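Local coordinates for protein amidase, hydantoinase/carbamoylase family (Burkholderia ambifaria, PDB 5TP4) that probably hydrolyses carbon-nitrogen bonds of N-carbamoyl-L-amino acids, as a zinc-dependent amidase of the M20 peptidase family, at residues B[194-199]-B[377-382]; B[213-218]-B[336-341]; B[91-96]-B[106-111]; B[348-353]-B[405-410]. All coordinates share one frame; numbering follows the deposited sequence.

Contact 1 (B[194-199]-B[377-382]); sequences YFEAHI and TAMVFI. With ZN (zinc ion), chain P.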
# COMPACT_ATOMS: atom_id res chain seq x y z
N TYR B 194 36.45 16.34 -15.52
CA TYR B 194 35.69 16.58 -14.30
C TYR B 194 35.86 15.37 -13.41
O TYR B 194 35.60 14.24 -13.84
CB TYR B 194 34.20 16.81 -14.59
CG TYR B 194 33.36 16.94 -13.35
CD1 TYR B 194 33.26 18.16 -12.69
CD2 TYR B 194 32.64 15.85 -12.85
CE1 TYR B 194 32.49 18.29 -11.56
CE2 TYR B 194 31.88 15.98 -11.68
CZ TYR B 194 31.82 17.21 -11.07
OH TYR B 194 31.05 17.37 -9.93
N PHE B 195 36.27 15.60 -12.17
CA PHE B 195 36.40 14.53 -11.18
C PHE B 195 35.52 14.83 -9.97
O PHE B 195 35.43 15.97 -9.51
CB PHE B 195 37.85 14.39 -10.72
CG PHE B 195 38.80 13.87 -11.77
CD1 PHE B 195 39.46 14.75 -12.62
CD2 PHE B 195 39.05 12.51 -11.88
CE1 PHE B 195 40.35 14.28 -13.57
CE2 PHE B 195 39.93 12.02 -12.81
CZ PHE B 195 40.59 12.90 -13.67
N GLU B 196 34.88 13.79 -9.42
CA GLU B 196 34.04 13.99 -8.24
C GLU B 196 34.30 12.85 -7.27
O GLU B 196 34.15 11.69 -7.65
CB GLU B 196 32.55 14.03 -8.62
CG GLU B 196 31.64 14.11 -7.43
CD GLU B 196 30.27 14.72 -7.74
OE1 GLU B 196 29.44 14.80 -6.81
OE2 GLU B 196 30.04 15.13 -8.90
N ALA B 197 34.69 13.19 -6.04
CA ALA B 197 34.76 12.19 -4.98
C ALA B 197 33.46 12.18 -4.20
O ALA B 197 32.85 13.23 -3.95
CB ALA B 197 35.96 12.48 -4.07
N HIS B 198 33.01 10.98 -3.81
CA HIS B 198 31.73 10.87 -3.11
C HIS B 198 31.71 9.60 -2.28
O HIS B 198 32.35 8.61 -2.62
CB HIS B 198 30.57 10.84 -4.14
CG HIS B 198 29.27 11.33 -3.60
ND1 HIS B 198 28.46 10.56 -2.79
CD2 HIS B 198 28.62 12.52 -3.75
CE1 HIS B 198 27.38 11.26 -2.45
NE2 HIS B 198 27.45 12.44 -3.03
N ILE B 199 30.95 9.63 -1.18
CA ILE B 199 30.69 8.37 -0.49
C ILE B 199 29.82 7.49 -1.39
O ILE B 199 29.04 7.97 -2.22
CB ILE B 199 30.03 8.59 0.88
CG1 ILE B 199 28.70 9.38 0.78
CG2 ILE B 199 31.00 9.28 1.84
CD1 ILE B 199 27.84 9.26 2.03
N THR B 377 34.90 12.54 -17.64
CA THR B 377 34.50 12.51 -16.24
C THR B 377 34.90 11.20 -15.57
O THR B 377 34.88 10.14 -16.20
CB THR B 377 32.97 12.71 -16.12
OG1 THR B 377 32.64 14.06 -16.51
CG2 THR B 377 32.45 12.46 -14.70
N ALA B 378 35.26 11.29 -14.29
CA ALA B 378 35.47 10.09 -13.49
C ALA B 378 35.05 10.40 -12.07
O ALA B 378 34.94 11.57 -11.67
CB ALA B 378 36.92 9.58 -13.49
N MET B 379 34.80 9.34 -11.30
CA MET B 379 34.48 9.53 -9.88
C MET B 379 35.33 8.62 -9.00
O MET B 379 35.76 7.52 -9.42
CB MET B 379 33.01 9.26 -9.56
CG MET B 379 32.02 10.32 -10.09
SD MET B 379 30.33 9.94 -9.52
CE MET B 379 30.45 10.38 -7.80
N VAL B 380 35.54 9.07 -7.76
CA VAL B 380 36.17 8.27 -6.72
C VAL B 380 35.12 8.02 -5.66
O VAL B 380 34.66 8.97 -5.01
CB VAL B 380 37.38 8.98 -6.07
CG1 VAL B 380 38.10 7.99 -5.11
CG2 VAL B 380 38.36 9.53 -7.12
N PHE B 381 34.75 6.74 -5.45
CA PHE B 381 33.90 6.39 -4.30
C PHE B 381 34.76 5.95 -3.12
O PHE B 381 35.79 5.29 -3.29
CB PHE B 381 32.96 5.22 -4.60
CG PHE B 381 31.64 5.58 -5.24
CD1 PHE B 381 31.25 6.88 -5.44
CD2 PHE B 381 30.81 4.56 -5.64
CE1 PHE B 381 30.01 7.17 -6.03
CE2 PHE B 381 29.58 4.82 -6.24
CZ PHE B 381 29.18 6.12 -6.43
N ILE B 382 34.28 6.28 -1.91
CA ILE B 382 34.81 5.72 -0.66
C ILE B 382 33.68 4.99 0.05
O ILE B 382 32.49 5.27 -0.16
CB ILE B 382 35.44 6.81 0.24
CG1 ILE B 382 34.43 7.89 0.68
CG2 ILE B 382 36.65 7.43 -0.46
CD1 ILE B 382 34.91 8.72 1.86
ZN ZN P . 25.49 13.81 -3.08
O HOH W 1 25.91 13.93 -5.48
O HOH W 2 23.39 13.07 -3.51

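Contact 2 (B[213-218]-B[336-341]); sequences GIVTGG and TPFDRG. With EDO (1,2-ethanediol), chain T.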
# COMPACT_ATOMS: atom_id res chain seq x y z
N GLY B 213 36.35 2.90 -4.60
CA GLY B 213 35.47 2.49 -5.68
C GLY B 213 35.86 3.22 -6.94
O GLY B 213 35.81 4.45 -6.99
N ILE B 214 36.30 2.48 -7.96
CA ILE B 214 36.63 3.03 -9.28
C ILE B 214 35.32 3.11 -10.04
O ILE B 214 34.83 2.11 -10.57
CB ILE B 214 37.66 2.16 -10.00
CG1 ILE B 214 38.96 2.07 -9.22
CG2 ILE B 214 37.97 2.74 -11.41
CD1 ILE B 214 39.77 0.81 -9.55
N VAL B 215 34.70 4.30 -10.10
CA VAL B 215 33.31 4.36 -10.55
C VAL B 215 33.28 4.32 -12.07
O VAL B 215 33.97 5.10 -12.74
CB VAL B 215 32.60 5.62 -10.00
CG1 VAL B 215 31.14 5.52 -10.31
CG2 VAL B 215 32.78 5.74 -8.49
N THR B 216 32.44 3.45 -12.63
CA THR B 216 32.46 3.26 -14.07
C THR B 216 31.43 4.10 -14.82
O THR B 216 31.60 4.32 -16.02
CB THR B 216 32.27 1.76 -14.40
OG1 THR B 216 31.02 1.30 -13.91
CG2 THR B 216 33.34 0.96 -13.73
N GLY B 217 30.41 4.58 -14.14
CA GLY B 217 29.32 5.28 -14.80
C GLY B 217 28.06 5.12 -13.97
O GLY B 217 28.09 4.62 -12.85
N GLY B 218 26.95 5.57 -14.56
CA GLY B 218 25.64 5.43 -13.95
C GLY B 218 24.81 4.43 -14.72
O GLY B 218 25.13 4.09 -15.87
N THR B 336 24.98 5.99 -18.30
CA THR B 336 25.89 7.13 -18.42
C THR B 336 27.31 6.66 -18.15
O THR B 336 27.82 6.77 -17.03
CB THR B 336 25.49 8.25 -17.44
OG1 THR B 336 24.07 8.46 -17.54
CG2 THR B 336 26.22 9.54 -17.81
N PRO B 337 27.99 6.14 -19.16
CA PRO B 337 29.38 5.72 -18.95
C PRO B 337 30.30 6.91 -18.70
O PRO B 337 30.15 7.98 -19.28
CB PRO B 337 29.74 5.01 -20.26
CG PRO B 337 28.75 5.50 -21.24
CD PRO B 337 27.49 5.75 -20.49
N PHE B 338 31.26 6.69 -17.80
CA PHE B 338 32.31 7.68 -17.56
C PHE B 338 33.46 7.48 -18.55
O PHE B 338 33.51 6.52 -19.31
CB PHE B 338 32.79 7.58 -16.10
CG PHE B 338 31.78 8.05 -15.10
CD1 PHE B 338 30.71 8.85 -15.50
CD2 PHE B 338 31.91 7.70 -13.77
CE1 PHE B 338 29.76 9.28 -14.57
CE2 PHE B 338 30.99 8.14 -12.81
CZ PHE B 338 29.90 8.93 -13.21
N ASP B 339 34.37 8.45 -18.57
CA ASP B 339 35.42 8.45 -19.59
C ASP B 339 36.48 7.42 -19.24
O ASP B 339 37.05 7.48 -18.15
CB ASP B 339 36.04 9.84 -19.66
CG ASP B 339 37.21 9.89 -20.60
OD1 ASP B 339 36.95 9.88 -21.83
OD2 ASP B 339 38.36 9.93 -20.11
N ARG B 340 36.76 6.50 -20.17
CA ARG B 340 37.70 5.42 -19.88
C ARG B 340 39.04 5.96 -19.40
O ARG B 340 39.62 5.44 -18.44
CB ARG B 340 37.90 4.53 -21.11
CG ARG B 340 38.77 3.31 -20.79
CD ARG B 340 39.03 2.35 -21.97
NE ARG B 340 39.68 2.99 -23.13
CZ ARG B 340 40.88 3.56 -23.12
NH1 ARG B 340 41.62 3.62 -22.02
NH2 ARG B 340 41.34 4.10 -24.23
N GLY B 341 39.55 7.02 -20.04
CA GLY B 341 40.85 7.56 -19.65
C GLY B 341 40.87 8.17 -18.26
O GLY B 341 41.84 7.98 -17.51
C1 EDO T . 22.39 7.58 -14.67
O1 EDO T . 23.13 6.82 -15.64
C2 EDO T . 20.91 7.58 -15.04
O2 EDO T . 20.71 8.24 -16.30

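Contact 3 (B[91-96]-B[106-111]); sequences SHLDTQ and YGVLAG. With ZN (zinc ion), chain P.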
# COMPACT_ATOMS: atom_id res chain seq x y z
N SER B 91 31.46 18.74 -6.42
CA SER B 91 30.34 18.02 -5.83
C SER B 91 29.34 19.10 -5.41
O SER B 91 29.14 20.06 -6.16
CB SER B 91 30.78 17.11 -4.68
OG SER B 91 29.81 16.09 -4.48
N HIS B 92 28.74 19.00 -4.22
CA HIS B 92 27.73 19.99 -3.83
C HIS B 92 27.68 20.18 -2.32
O HIS B 92 27.81 19.21 -1.57
CB HIS B 92 26.35 19.58 -4.32
CG HIS B 92 25.83 18.33 -3.69
ND1 HIS B 92 24.97 18.34 -2.61
CD2 HIS B 92 26.06 17.03 -3.98
CE1 HIS B 92 24.70 17.10 -2.26
NE2 HIS B 92 25.34 16.28 -3.07
N LEU B 93 27.43 21.42 -1.89
CA LEU B 93 27.33 21.73 -0.47
C LEU B 93 25.90 21.69 0.03
O LEU B 93 25.70 21.59 1.24
CB LEU B 93 27.93 23.11 -0.19
CG LEU B 93 29.46 23.16 -0.35
CD1 LEU B 93 29.93 24.61 -0.32
CD2 LEU B 93 30.16 22.32 0.73
N ASP B 94 24.90 21.73 -0.86
CA ASP B 94 23.53 21.70 -0.38
C ASP B 94 23.12 20.28 0.04
O ASP B 94 23.77 19.28 -0.31
CB ASP B 94 22.57 22.27 -1.43
CG ASP B 94 22.37 21.36 -2.65
OD1 ASP B 94 23.35 21.11 -3.39
OD2 ASP B 94 21.21 20.93 -2.87
N THR B 95 22.03 20.19 0.81
CA THR B 95 21.63 18.92 1.42
C THR B 95 20.15 18.67 1.22
O THR B 95 19.37 19.56 0.85
CB THR B 95 21.90 18.91 2.94
OG1 THR B 95 21.01 19.84 3.59
CG2 THR B 95 23.35 19.32 3.24
N GLN B 96 19.75 17.45 1.56
CA GLN B 96 18.36 17.10 1.81
C GLN B 96 17.87 17.80 3.08
O GLN B 96 18.67 18.37 3.83
CB GLN B 96 18.23 15.59 1.94
CG GLN B 96 18.42 14.87 0.63
CD GLN B 96 17.21 15.00 -0.27
OE1 GLN B 96 16.07 14.98 0.20
NE2 GLN B 96 17.45 15.15 -1.57
N TYR B 106 31.79 16.08 1.09
CA TYR B 106 33.09 15.41 1.03
C TYR B 106 33.83 15.76 -0.25
O TYR B 106 35.02 16.10 -0.21
CB TYR B 106 32.91 13.89 1.14
CG TYR B 106 34.18 13.13 0.76
CD1 TYR B 106 35.40 13.43 1.35
CD2 TYR B 106 34.14 12.13 -0.20
CE1 TYR B 106 36.56 12.75 0.98
CE2 TYR B 106 35.27 11.44 -0.54
CZ TYR B 106 36.48 11.76 0.03
OH TYR B 106 37.60 11.04 -0.34
N GLY B 107 33.16 15.72 -1.41
CA GLY B 107 33.87 15.97 -2.66
C GLY B 107 34.30 17.42 -2.85
O GLY B 107 35.35 17.68 -3.46
N VAL B 108 33.52 18.37 -2.34
CA VAL B 108 33.91 19.77 -2.38
C VAL B 108 35.13 20.01 -1.50
O VAL B 108 36.11 20.63 -1.92
CB VAL B 108 32.72 20.65 -1.95
CG1 VAL B 108 33.12 22.14 -1.84
CG2 VAL B 108 31.54 20.45 -2.92
N LEU B 109 35.09 19.51 -0.27
CA LEU B 109 36.21 19.76 0.63
C LEU B 109 37.41 18.90 0.31
O LEU B 109 38.54 19.28 0.65
CB LEU B 109 35.78 19.57 2.08
CG LEU B 109 34.66 20.53 2.52
CD1 LEU B 109 34.35 20.30 4.02
CD2 LEU B 109 34.99 22.02 2.25
N ALA B 110 37.21 17.78 -0.38
CA ALA B 110 38.35 17.06 -0.95
C ALA B 110 39.07 17.93 -1.97
O ALA B 110 40.30 18.00 -1.97
CB ALA B 110 37.89 15.75 -1.59
N GLY B 111 38.32 18.64 -2.81
CA GLY B 111 38.97 19.56 -3.73
C GLY B 111 39.76 20.63 -3.00
O GLY B 111 40.89 20.95 -3.39
ZN ZN P . 25.49 13.81 -3.08
O HOH W 3 30.91 14.44 -2.59
O HOH W 1 25.91 13.93 -5.48
O HOH W 2 23.39 13.07 -3.51

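Contact 4 (B[348-353]-B[405-410]); sequences RAAEAF and TNVLLN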
# COMPACT_ATOMS: atom_id res chain seq x y z
N ARG B 348 44.76 3.88 -11.57
CA ARG B 348 46.21 3.86 -11.44
C ARG B 348 46.63 4.49 -10.12
O ARG B 348 47.61 4.04 -9.50
CB ARG B 348 46.88 4.59 -12.61
CG ARG B 348 46.70 3.94 -13.97
CD ARG B 348 47.42 4.79 -15.07
NE ARG B 348 47.42 4.12 -16.36
CZ ARG B 348 48.36 3.27 -16.76
NH1 ARG B 348 49.41 2.99 -15.97
NH2 ARG B 348 48.27 2.69 -17.94
N ALA B 349 45.94 5.55 -9.68
CA ALA B 349 46.29 6.16 -8.40
C ALA B 349 46.03 5.19 -7.26
O ALA B 349 46.87 5.03 -6.36
CB ALA B 349 45.53 7.47 -8.19
N ALA B 350 44.88 4.50 -7.31
CA ALA B 350 44.61 3.51 -6.27
C ALA B 350 45.67 2.43 -6.27
O ALA B 350 46.15 2.00 -5.20
CB ALA B 350 43.23 2.88 -6.46
N GLU B 351 46.06 1.96 -7.45
CA GLU B 351 47.04 0.87 -7.49
C GLU B 351 48.40 1.34 -7.01
O GLU B 351 49.11 0.59 -6.33
CB GLU B 351 47.13 0.30 -8.91
CG GLU B 351 45.83 -0.39 -9.31
CD GLU B 351 45.86 -0.94 -10.73
OE1 GLU B 351 46.97 -1.19 -11.24
OE2 GLU B 351 44.76 -1.12 -11.31
N ALA B 352 48.79 2.58 -7.35
CA ALA B 352 50.11 3.06 -6.94
C ALA B 352 50.25 3.09 -5.42
O ALA B 352 51.33 2.83 -4.88
CB ALA B 352 50.37 4.45 -7.51
N PHE B 353 49.18 3.46 -4.71
CA PHE B 353 49.16 3.49 -3.25
C PHE B 353 48.94 2.12 -2.63
O PHE B 353 49.10 1.95 -1.40
CB PHE B 353 48.04 4.43 -2.79
CG PHE B 353 48.43 5.87 -2.73
CD1 PHE B 353 49.14 6.36 -1.65
CD2 PHE B 353 48.08 6.74 -3.75
CE1 PHE B 353 49.49 7.69 -1.59
CE2 PHE B 353 48.43 8.08 -3.71
CZ PHE B 353 49.15 8.56 -2.62
N THR B 405 40.86 10.82 -0.96
CA THR B 405 41.38 12.11 -1.41
C THR B 405 42.81 11.99 -1.95
O THR B 405 43.18 12.72 -2.88
CB THR B 405 41.30 13.12 -0.29
OG1 THR B 405 39.98 13.07 0.27
CG2 THR B 405 41.52 14.56 -0.79
N ASN B 406 43.62 11.08 -1.40
CA ASN B 406 44.92 10.78 -2.01
C ASN B 406 44.75 10.31 -3.45
O ASN B 406 45.53 10.69 -4.33
CB ASN B 406 45.67 9.73 -1.21
CG ASN B 406 46.23 10.30 0.08
OD1 ASN B 406 46.42 11.52 0.22
ND2 ASN B 406 46.55 9.41 1.03
N VAL B 407 43.73 9.48 -3.70
CA VAL B 407 43.48 9.01 -5.06
C VAL B 407 43.01 10.16 -5.93
O VAL B 407 43.48 10.35 -7.07
CB VAL B 407 42.47 7.85 -5.06
CG1 VAL B 407 41.96 7.58 -6.49
CG2 VAL B 407 43.13 6.59 -4.48
N LEU B 408 42.07 10.97 -5.42
CA LEU B 408 41.59 12.13 -6.17
C LEU B 408 42.75 13.05 -6.53
O LEU B 408 42.88 13.50 -7.67
CB LEU B 408 40.56 12.90 -5.34
CG LEU B 408 40.00 14.18 -5.99
CD1 LEU B 408 39.16 13.77 -7.24
CD2 LEU B 408 39.16 14.96 -4.99
N LEU B 409 43.61 13.33 -5.55
CA LEU B 409 44.73 14.23 -5.77
C LEU B 409 45.61 13.74 -6.90
O LEU B 409 46.05 14.53 -7.74
CB LEU B 409 45.55 14.33 -4.48
CG LEU B 409 46.96 14.92 -4.57
CD1 LEU B 409 46.89 16.44 -4.86
CD2 LEU B 409 47.69 14.65 -3.23
N ASN B 410 45.93 12.45 -6.89
CA ASN B 410 46.93 11.99 -7.84
C ASN B 410 46.32 11.75 -9.21
O ASN B 410 47.03 11.89 -10.22
CB ASN B 410 47.64 10.75 -7.30
CG ASN B 410 48.72 11.11 -6.32
OD1 ASN B 410 49.86 11.35 -6.72
ND2 ASN B 410 48.37 11.22 -5.01

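Contact 1 (B[194-199]-B[377-382])
Ile199 and Ile382 meet at the C-terminal ends of two parallel strands, where CG2 of Ile199 rests 3.9 Å from CG1 of Ile382. One residue back, His198 faces the other side of the sheet and shows how a strand can present a metal ligand. Its CB packs on CE of Met379 (3.7 Å), and with CG swung anti to the backbone N (chi1 -154°) the imidazole then leads away from the strand pair, bringing NE2 to the zinc ion at 2.4 Å. ND1 donates to Ile199 O at 2.7 Å, nearly straight (173°) and in the ring plane; this bond, together with the metal, would hold the ring's rotation. The backbone of His198 is held twice: its N reaches Val380 O (2.9 Å), and its O accepts from Ile382 N. At the far end Tyr194 runs alongside Thr377, whose CG2 lies at the ring edge, 3.9 Å from CD2 of Tyr194. Tyr194 OH donates to Glu196 OE2 (2.7 Å), meeting the carboxylate from above its plane. The pair lies in the central sheet of the M20 zinc-binding domain, between strands 87-91 and 212-229, with helices 340-353 and 398-416 over the Phe195 face and helix 367-372 over the Tyr194 face.

Contact 2 (B[213-218]-B[336-341])
Gly217 and Phe338 form the central contact here, but the frame around them is backbone hydrogen bonding. Gly218 and Thr336 make an antiparallel hydrogen-bonded pair, Gly218 N to Thr336 O at 2.9 Å and Thr336 N to Gly218 O at 3.1 Å; in both, the donor stands well above the carbonyl plane. Phe338 N adds a third bond, to Thr216 O (3.0 Å). The second kind is CH-pi: CA of Gly217 sits over the centre of the Phe338 ring, 3.6 Å from the centroid. Gly217 has phi of 153°, a conformation suited to glycine, and the lack of a side chain leaves room for the close approach of Thr336 and Pro337. Apolar packing is the third: CG1 of Val215, anti to its own backbone N (chi1 -171°), touches CE2 of Phe338 at 3.6 Å. Just beyond, Asp339 is the N-cap of helix 340-353, its OD2 accepting from Cys342 N. As in M20 enzymes generally, these two strands probably carry the chain between the zinc-binding domain and the inserted second domain. Strands 357-362 and 377-382 pair with strand 212-229 here, while Phe338 leans on helices 367-372 and 340-353.

Contact 3 (B[91-96]-B[106-111])
Val108 pushes its CG2 methyl against the peptide joining Ser91 to His92, 3.4 Å from His92 N and 3.6 Å from Ser91 C. Its other branch, CG1, lies 3.9 Å from CD2 of Leu93, the two side chains crossing at about a right angle. With CG1 anti to the backbone N (chi1 174°) and CG2 beside that N, the valine sets one methyl on the leucine and the other on the peptide. Beside it, CB of Ser91 abuts CA of Gly107 at 3.9 Å, helix and strand end drawing together where the helix carries no side chain. The polar link is indirect: a water donates to Ser91 OG (2.7 Å) and accepts from Gly107 N (2.8 Å) near the start of helix 105-121. The whole is a strand, loop and helix unit, and the loop bears His92-Leu93-Asp94, which matches the His-x-Asp motif of M20 enzymes, whose histidine binds metal. His92 NE2 binds the zinc ion at 2.5 Å, sharing it with His198 and two waters. Behind the ring, ND1 makes weak bonds to Asp94 O (2.8 Å) and OD1, while the carboxylate of Asp94 is itself held by the backbone N atoms of Glu137 and Glu138. Farther out, Glu196 OE1 bonds Ser91 OG, and Phe54 of helix 45-60 packs on both Leu93 and Val108.

Contact 4 (B[348-353]-B[405-410])
Asn410 leans across to helix 340-353 from its first carbon onward. Its CB rests 4.0 Å from CB of Ala349, and its CG, lying beside the backbone N, comes close to CE2 of Phe353. At the tip, ND2 lies 3.4 Å from the same CE2, in the plane of the phenyl ring at its edge; the amide itself is steeply turned from the ring, the planes 70° apart. ND2 also donates to Asn406 O at 3.0 Å, almost straight (174°) and in the amide plane, and to Leu13 O outside the pair, while OD1 accepts from NE2 of His7, a residue of the expression tag. In the crystallised construct both branches of this buried amide are therefore engaged, which leaves it little freedom to turn over. Asn406 O accepts from Asn410 N as well, the two donors arriving from opposite faces of its carbonyl plane. Here two helices lie on one face of the central sheet of an alpha/beta domain, crossing at 122° with their axes 8.7 Å apart, a closeness in keeping with the small Ala349, whose CB is turned toward the other helix. Ala349 CB touches Val407 O at 3.7 Å, and CG2 of Val407 reaches CA of Ala350 at 3.9 Å. One turn before Asn410, Asn406 CB sits over one face of the Phe353 ring, offset toward the rim, in a CH-pi contact 4.3 Å from the centroid. The Asn406 amide runs nearly parallel to the ring, its OD1 accepting from Ile15 N and its ND2 bonded to Tyr355 OH.

Burial alone does not sort these contacts. Contacts 1, 3 and 4 are largely buried, but contact 1 lies nearest the centre of the chain and the centre of contact 4 is about 21 Å from it; contact 2 is partly open. Contacts 1 and 3 supply one histidine each to the same zinc ion, and Tyr106 of contact 3 packs on Ala197 and Ile382 of contact 1. Contact 2 extends the sheet of contact 1, with Phe381 O probably bonded to Gly213 N, and uses helix 340-353 as contact 4 does. Leu408 of contact 4 packs on Phe195 and Ala197 of contact 1. Backbone hydrogen bonds dominate the two strand pairings, apolar packing and water contact 3, and methyls with asparagine amides contact 4.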